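Local coordinates for protein mannan endo-1,4-beta-mannosidase (Mytilus edulis, PDB 2C0H) that hydrolyses the beta-1,4-mannosidic linkages in the backbone of mannans, galactomannans and glucomannans as an endo-acting family 5 glycoside hydrolase, at residues 326-330 / 331-335; 182-186 / 187-191. The protein carries 3 engineered substitutions. One frame throughout, in Å; residues are numbered along the deposited sequence.

Interaction 1: residues 326-330 / 331-335; sequences TDVSW and NNQLR
Trp330 and Leu334 meet one turn apart at the start of helix 330-339, and this is the tightly packed side of the contact. Leu334 CD1 makes a CH-pi contact over one face of the indole, 3.9 Å from the centroid of the five-membered ring. Leu334 CD2 lies 3.7 Å from Trp330 CZ2. The indole reaches this place because CG is anti to the backbone N (chi1 -177°). At its rim, near the ring plane, is Gln333 OE1, with the amide plane turned 84° from the indole. Gln333 NE2 donates to Ser329 O at 3.1 Å, from well above the carbonyl plane. NE2 also bonds Ser324 O, and OE1 bonds Thr322, so both ends of this buried amide are held. Ser329 is the N-cap: its OG accepts from Asn332 N at 3.1 Å, with an N-H...O angle of 161°. The loose side begins at exposed Val328, which only brushes Gln333, CG2 to NE2 at 4.0 Å. Asp327 and Thr326 lie beyond it. In the helical layer round the barrel, Trp330 packs on Thr50 and Met54 of helix 40-56 and donates through NE1 to Asp53. Gln333 ties helix 330-339 back to the end of strand 319-322 through Thr322.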
loop_
_atom_site.group_PDB
_atom_site.type_symbol
_atom_site.label_atom_id
_atom_site.label_comp_id
_atom_site.label_asym_id
_atom_site.label_seq_id
_atom_site.Cartn_x
_atom_site.Cartn_y
_atom_site.Cartn_z
ATOM N N THR A 326 -12.930 -1.580 9.546
ATOM C CA THR A 326 -14.325 -1.845 9.135
ATOM C C THR A 326 -14.743 -3.311 9.185
ATOM O O THR A 326 -15.948 -3.592 9.290
ATOM C CB THR A 326 -14.632 -1.354 7.693
ATOM O OG1 THR A 326 -13.899 -2.112 6.717
ATOM C CG2 THR A 326 -14.337 0.120 7.568
ATOM N N ASP A 327 -13.791 -4.239 9.085
ATOM C CA ASP A 327 -14.063 -5.663 8.857
ATOM C C ASP A 327 -13.661 -6.513 10.077
ATOM O O ASP A 327 -12.836 -6.110 10.867
ATOM C CB ASP A 327 -13.317 -6.167 7.600
ATOM C CG ASP A 327 -13.940 -5.679 6.273
ATOM O OD1 ASP A 327 -14.752 -4.718 6.261
ATOM O OD2 ASP A 327 -13.612 -6.272 5.213
ATOM N N VAL A 328 -14.239 -7.704 10.190
ATOM C CA VAL A 328 -13.934 -8.671 11.267
ATOM C C VAL A 328 -13.890 -8.042 12.688
ATOM O O VAL A 328 -14.631 -7.100 12.965
ATOM C CB VAL A 328 -12.682 -9.564 10.910
ATOM C CG1 VAL A 328 -12.916 -10.327 9.624
ATOM C CG2 VAL A 328 -11.388 -8.763 10.799
ATOM N N SER A 329 -13.089 -8.590 13.599
ATOM C CA SER A 329 -13.002 -8.086 14.958
ATOM C C SER A 329 -11.917 -7.035 15.130
ATOM O O SER A 329 -10.733 -7.337 14.951
ATOM C CB SER A 329 -12.712 -9.237 15.924
ATOM O OG SER A 329 -12.361 -8.771 17.212
ATOM N N TRP A 330 -12.321 -5.833 15.521
ATOM C CA TRP A 330 -11.376 -4.753 15.847
ATOM C C TRP A 330 -10.603 -5.063 17.132
ATOM O O TRP A 330 -9.400 -4.809 17.223
ATOM C CB TRP A 330 -12.118 -3.410 15.921
ATOM C CG TRP A 330 -11.316 -2.147 16.169
ATOM C CD1 TRP A 330 -11.586 -1.200 17.097
ATOM C CD2 TRP A 330 -10.142 -1.676 15.454
ATOM N NE1 TRP A 330 -10.665 -0.170 17.037
ATOM C CE2 TRP A 330 -9.783 -0.433 16.024
ATOM C CE3 TRP A 330 -9.382 -2.174 14.404
ATOM C CZ2 TRP A 330 -8.677 0.302 15.589
ATOM C CZ3 TRP A 330 -8.269 -1.424 13.963
ATOM C CH2 TRP A 330 -7.951 -0.212 14.551
ATOM N N ASN A 331 -11.270 -5.619 18.142
ATOM C CA ASN A 331 -10.541 -5.996 19.351
ATOM C C ASN A 331 -9.397 -6.994 19.119
ATOM O O ASN A 331 -8.364 -6.864 19.776
ATOM C CB ASN A 331 -11.490 -6.555 20.414
ATOM C CG ASN A 331 -12.379 -5.502 21.029
ATOM O OD1 ASN A 331 -12.075 -4.301 21.021
ATOM N ND2 ASN A 331 -13.497 -5.952 21.602
ATOM N N ASN A 332 -9.574 -7.975 18.217
ATOM C CA ASN A 332 -8.514 -8.942 17.877
ATOM C C ASN A 332 -7.304 -8.205 17.309
ATOM O O ASN A 332 -6.155 -8.544 17.583
ATOM C CB ASN A 332 -8.978 -9.959 16.836
ATOM C CG ASN A 332 -9.786 -11.105 17.427
ATOM O OD1 ASN A 332 -9.866 -11.274 18.652
ATOM N ND2 ASN A 332 -10.358 -11.917 16.553
ATOM N N GLN A 333 -7.579 -7.208 16.478
ATOM C CA GLN A 333 -6.511 -6.443 15.850
ATOM C C GLN A 333 -5.732 -5.615 16.852
ATOM O O GLN A 333 -4.481 -5.592 16.827
ATOM C CB GLN A 333 -7.094 -5.555 14.743
ATOM C CG GLN A 333 -7.716 -6.323 13.570
ATOM C CD GLN A 333 -8.479 -5.415 12.632
ATOM O OE1 GLN A 333 -7.882 -4.586 11.934
ATOM N NE2 GLN A 333 -9.800 -5.562 12.590
ATOM N N LEU A 334 -6.451 -4.925 17.738
ATOM C CA LEU A 334 -5.843 -4.128 18.805
ATOM C C LEU A 334 -5.032 -5.003 19.778
ATOM O O LEU A 334 -3.968 -4.615 20.223
ATOM C CB LEU A 334 -6.916 -3.347 19.563
ATOM C CG LEU A 334 -7.640 -2.233 18.799
ATOM C CD1 LEU A 334 -8.765 -1.639 19.645
ATOM C CD2 LEU A 334 -6.675 -1.151 18.348
ATOM N N ARG A 335 -5.525 -6.196 20.092
ATOM C CA ARG A 335 -4.782 -7.108 20.966
ATOM C C ARG A 335 -3.459 -7.532 20.300
ATOM O O ARG A 335 -2.436 -7.662 20.957
ATOM C CB ARG A 335 -5.645 -8.335 21.296
ATOM C CG ARG A 335 -5.313 -9.043 22.601
ATOM C CD ARG A 335 -6.209 -10.263 22.777
ATOM N NE ARG A 335 -5.869 -11.278 21.784
ATOM C CZ ARG A 335 -6.636 -11.680 20.774
ATOM N NH1 ARG A 335 -7.886 -11.260 20.646
ATOM N NH2 ARG A 335 -6.166 -12.585 19.923
#

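Interaction 2: residues 182-186 / 187-191; sequences RHLSG and SGAGW
Leu184 and Ser187 close a type II beta turn, and an ST turn starting at Ser187 follows directly. Both belong to the long loop between strand 155-162 and helix 198-215 of the TIM barrel. The hydrogen bonds centre on two oxygens. Leu184 O accepts twice from Ser187. The backbone N donates at 3.1 Å from above the carbonyl plane, and OG donates at 2.6 Å, tilted 16° from that plane. Ser187 OG can reach back because it sits between its own backbone N and carbonyl carbon (chi1 78°). Two donors from one residue thus grip a single carbonyl. The apolar part is slight: Leu184 CB and Ala189 CB approach to 4.3 Å, both residues being buried. Backbone shape also matters. Gly186 and Gly188 both take positive phi, Gly186 at the third position of the beta turn. Around the loop, Ser187 and Ala189 touch Trp226, and the Trp191 ring meets that of Trp226. Both tryptophans probably bind substrate. The ST turn is closed by Ala189 N, which donates to Ser187 OG at 3.1 Å with an N-H...O angle of 166°.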
loop_
_atom_site.group_PDB
_atom_site.type_symbol
_atom_site.label_atom_id
_atom_site.label_comp_id
_atom_site.label_asym_id
_atom_site.label_seq_id
_atom_site.Cartn_x
_atom_site.Cartn_y
_atom_site.Cartn_z
ATOM N N ARG A 182 2.659 -17.279 -16.733
ATOM C CA ARG A 182 2.241 -18.696 -16.751
ATOM C C ARG A 182 2.154 -19.262 -15.345
ATOM O O ARG A 182 1.292 -20.098 -15.059
ATOM C CB ARG A 182 3.156 -19.559 -17.630
ATOM C CG ARG A 182 2.930 -19.337 -19.107
ATOM C CD ARG A 182 3.803 -20.223 -19.958
ATOM N NE ARG A 182 5.217 -19.862 -19.855
ATOM C CZ ARG A 182 6.142 -20.538 -19.169
ATOM N NH1 ARG A 182 5.839 -21.642 -18.487
ATOM N NH2 ARG A 182 7.396 -20.101 -19.163
ATOM N N HIS A 183 3.023 -18.775 -14.468
ATOM C CA HIS A 183 3.028 -19.210 -13.073
ATOM C C HIS A 183 1.806 -18.751 -12.288
ATOM O O HIS A 183 1.569 -19.268 -11.193
ATOM C CB HIS A 183 4.302 -18.762 -12.354
ATOM C CG HIS A 183 4.392 -17.286 -12.138
ATOM N ND1 HIS A 183 4.646 -16.402 -13.163
ATOM C CD2 HIS A 183 4.249 -16.536 -11.021
ATOM C CE1 HIS A 183 4.661 -15.172 -12.688
ATOM N NE2 HIS A 183 4.423 -15.224 -11.390
ATOM N N LEU A 184 1.051 -17.781 -12.818
ATOM C CA LEU A 184 -0.183 -17.305 -12.162
ATOM C C LEU A 184 -1.420 -18.080 -12.617
ATOM O O LEU A 184 -2.509 -17.894 -12.067
ATOM C CB LEU A 184 -0.402 -15.806 -12.416
ATOM C CG LEU A 184 0.711 -14.848 -11.961
ATOM C CD1 LEU A 184 0.328 -13.379 -12.214
ATOM C CD2 LEU A 184 1.072 -15.062 -10.492
ATOM N N SER A 185 -1.272 -18.927 -13.629
ATOM C CA SER A 185 -2.352 -19.836 -14.031
ATOM C C SER A 185 -2.760 -20.744 -12.863
ATOM O O SER A 185 -1.910 -21.345 -12.224
ATOM C CB SER A 185 -1.934 -20.677 -15.236
ATOM O OG SER A 185 -1.861 -19.879 -16.403
ATOM N N GLY A 186 -4.058 -20.807 -12.574
ATOM C CA GLY A 186 -4.569 -21.592 -11.440
ATOM C C GLY A 186 -4.484 -20.911 -10.085
ATOM O O GLY A 186 -4.902 -21.490 -9.076
ATOM N N SER A 187 -3.943 -19.689 -10.046
ATOM C CA SER A 187 -3.722 -18.949 -8.787
ATOM C C SER A 187 -4.914 -18.119 -8.320
ATOM O O SER A 187 -4.957 -17.678 -7.169
ATOM C CB SER A 187 -2.528 -18.008 -8.945
ATOM O OG SER A 187 -2.905 -16.839 -9.672
ATOM N N GLY A 188 -5.859 -17.862 -9.218
ATOM C CA GLY A 188 -6.957 -16.955 -8.937
ATOM C C GLY A 188 -6.742 -15.542 -9.446
ATOM O O GLY A 188 -7.686 -14.781 -9.513
ATOM N N ALA A 189 -5.508 -15.187 -9.806
ATOM C CA ALA A 189 -5.243 -13.863 -10.372
ATOM C C ALA A 189 -6.177 -13.563 -11.538
ATOM O O ALA A 189 -6.569 -14.474 -12.270
ATOM C CB ALA A 189 -3.811 -13.783 -10.848
ATOM N N GLY A 190 -6.517 -12.285 -11.714
ATOM C CA GLY A 190 -7.441 -11.852 -12.760
ATOM C C GLY A 190 -8.906 -12.048 -12.405
ATOM O O GLY A 190 -9.762 -12.047 -13.286
ATOM N N TRP A 191 -9.204 -12.163 -11.112
ATOM C CA TRP A 191 -10.591 -12.374 -10.657
ATOM C C TRP A 191 -11.589 -11.273 -11.007
ATOM O O TRP A 191 -12.785 -11.549 -11.146
ATOM C CB TRP A 191 -10.654 -12.626 -9.139
ATOM C CG TRP A 191 -10.287 -11.451 -8.272
ATOM C CD1 TRP A 191 -11.121 -10.472 -7.799
ATOM C CD2 TRP A 191 -8.983 -11.136 -7.763
ATOM N NE1 TRP A 191 -10.418 -9.574 -7.033
ATOM C CE2 TRP A 191 -9.103 -9.952 -7.002
ATOM C CE3 TRP A 191 -7.724 -11.740 -7.880
ATOM C CZ2 TRP A 191 -8.012 -9.361 -6.348
ATOM C CZ3 TRP A 191 -6.640 -11.150 -7.235
ATOM C CH2 TRP A 191 -6.791 -9.974 -6.485
#

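In the fold
Both are local contacts after barrel strands: interaction 1 at a helix start, interaction 2 in turns of a loop. Their centres are about 30 Å apart and they do not touch. Each is partly buried. Gln333 and Leu334 are the buried residues of interaction 1, Leu184 and Ala189 those of interaction 2; Val328 and Gly186 are exposed. Interaction 1 joins a serine cap to an indole packed on helix 40-56 and an amide hydrogen-bonded to strand 319-322. In interaction 2, backbone bonds, a serine hydroxyl and glycines set the shape. Both lie near probable substrate-binding residues: Asp327 bonds Trp323, while 187-191 holds Trp191 and lies against Trp226. They share no strand or helix.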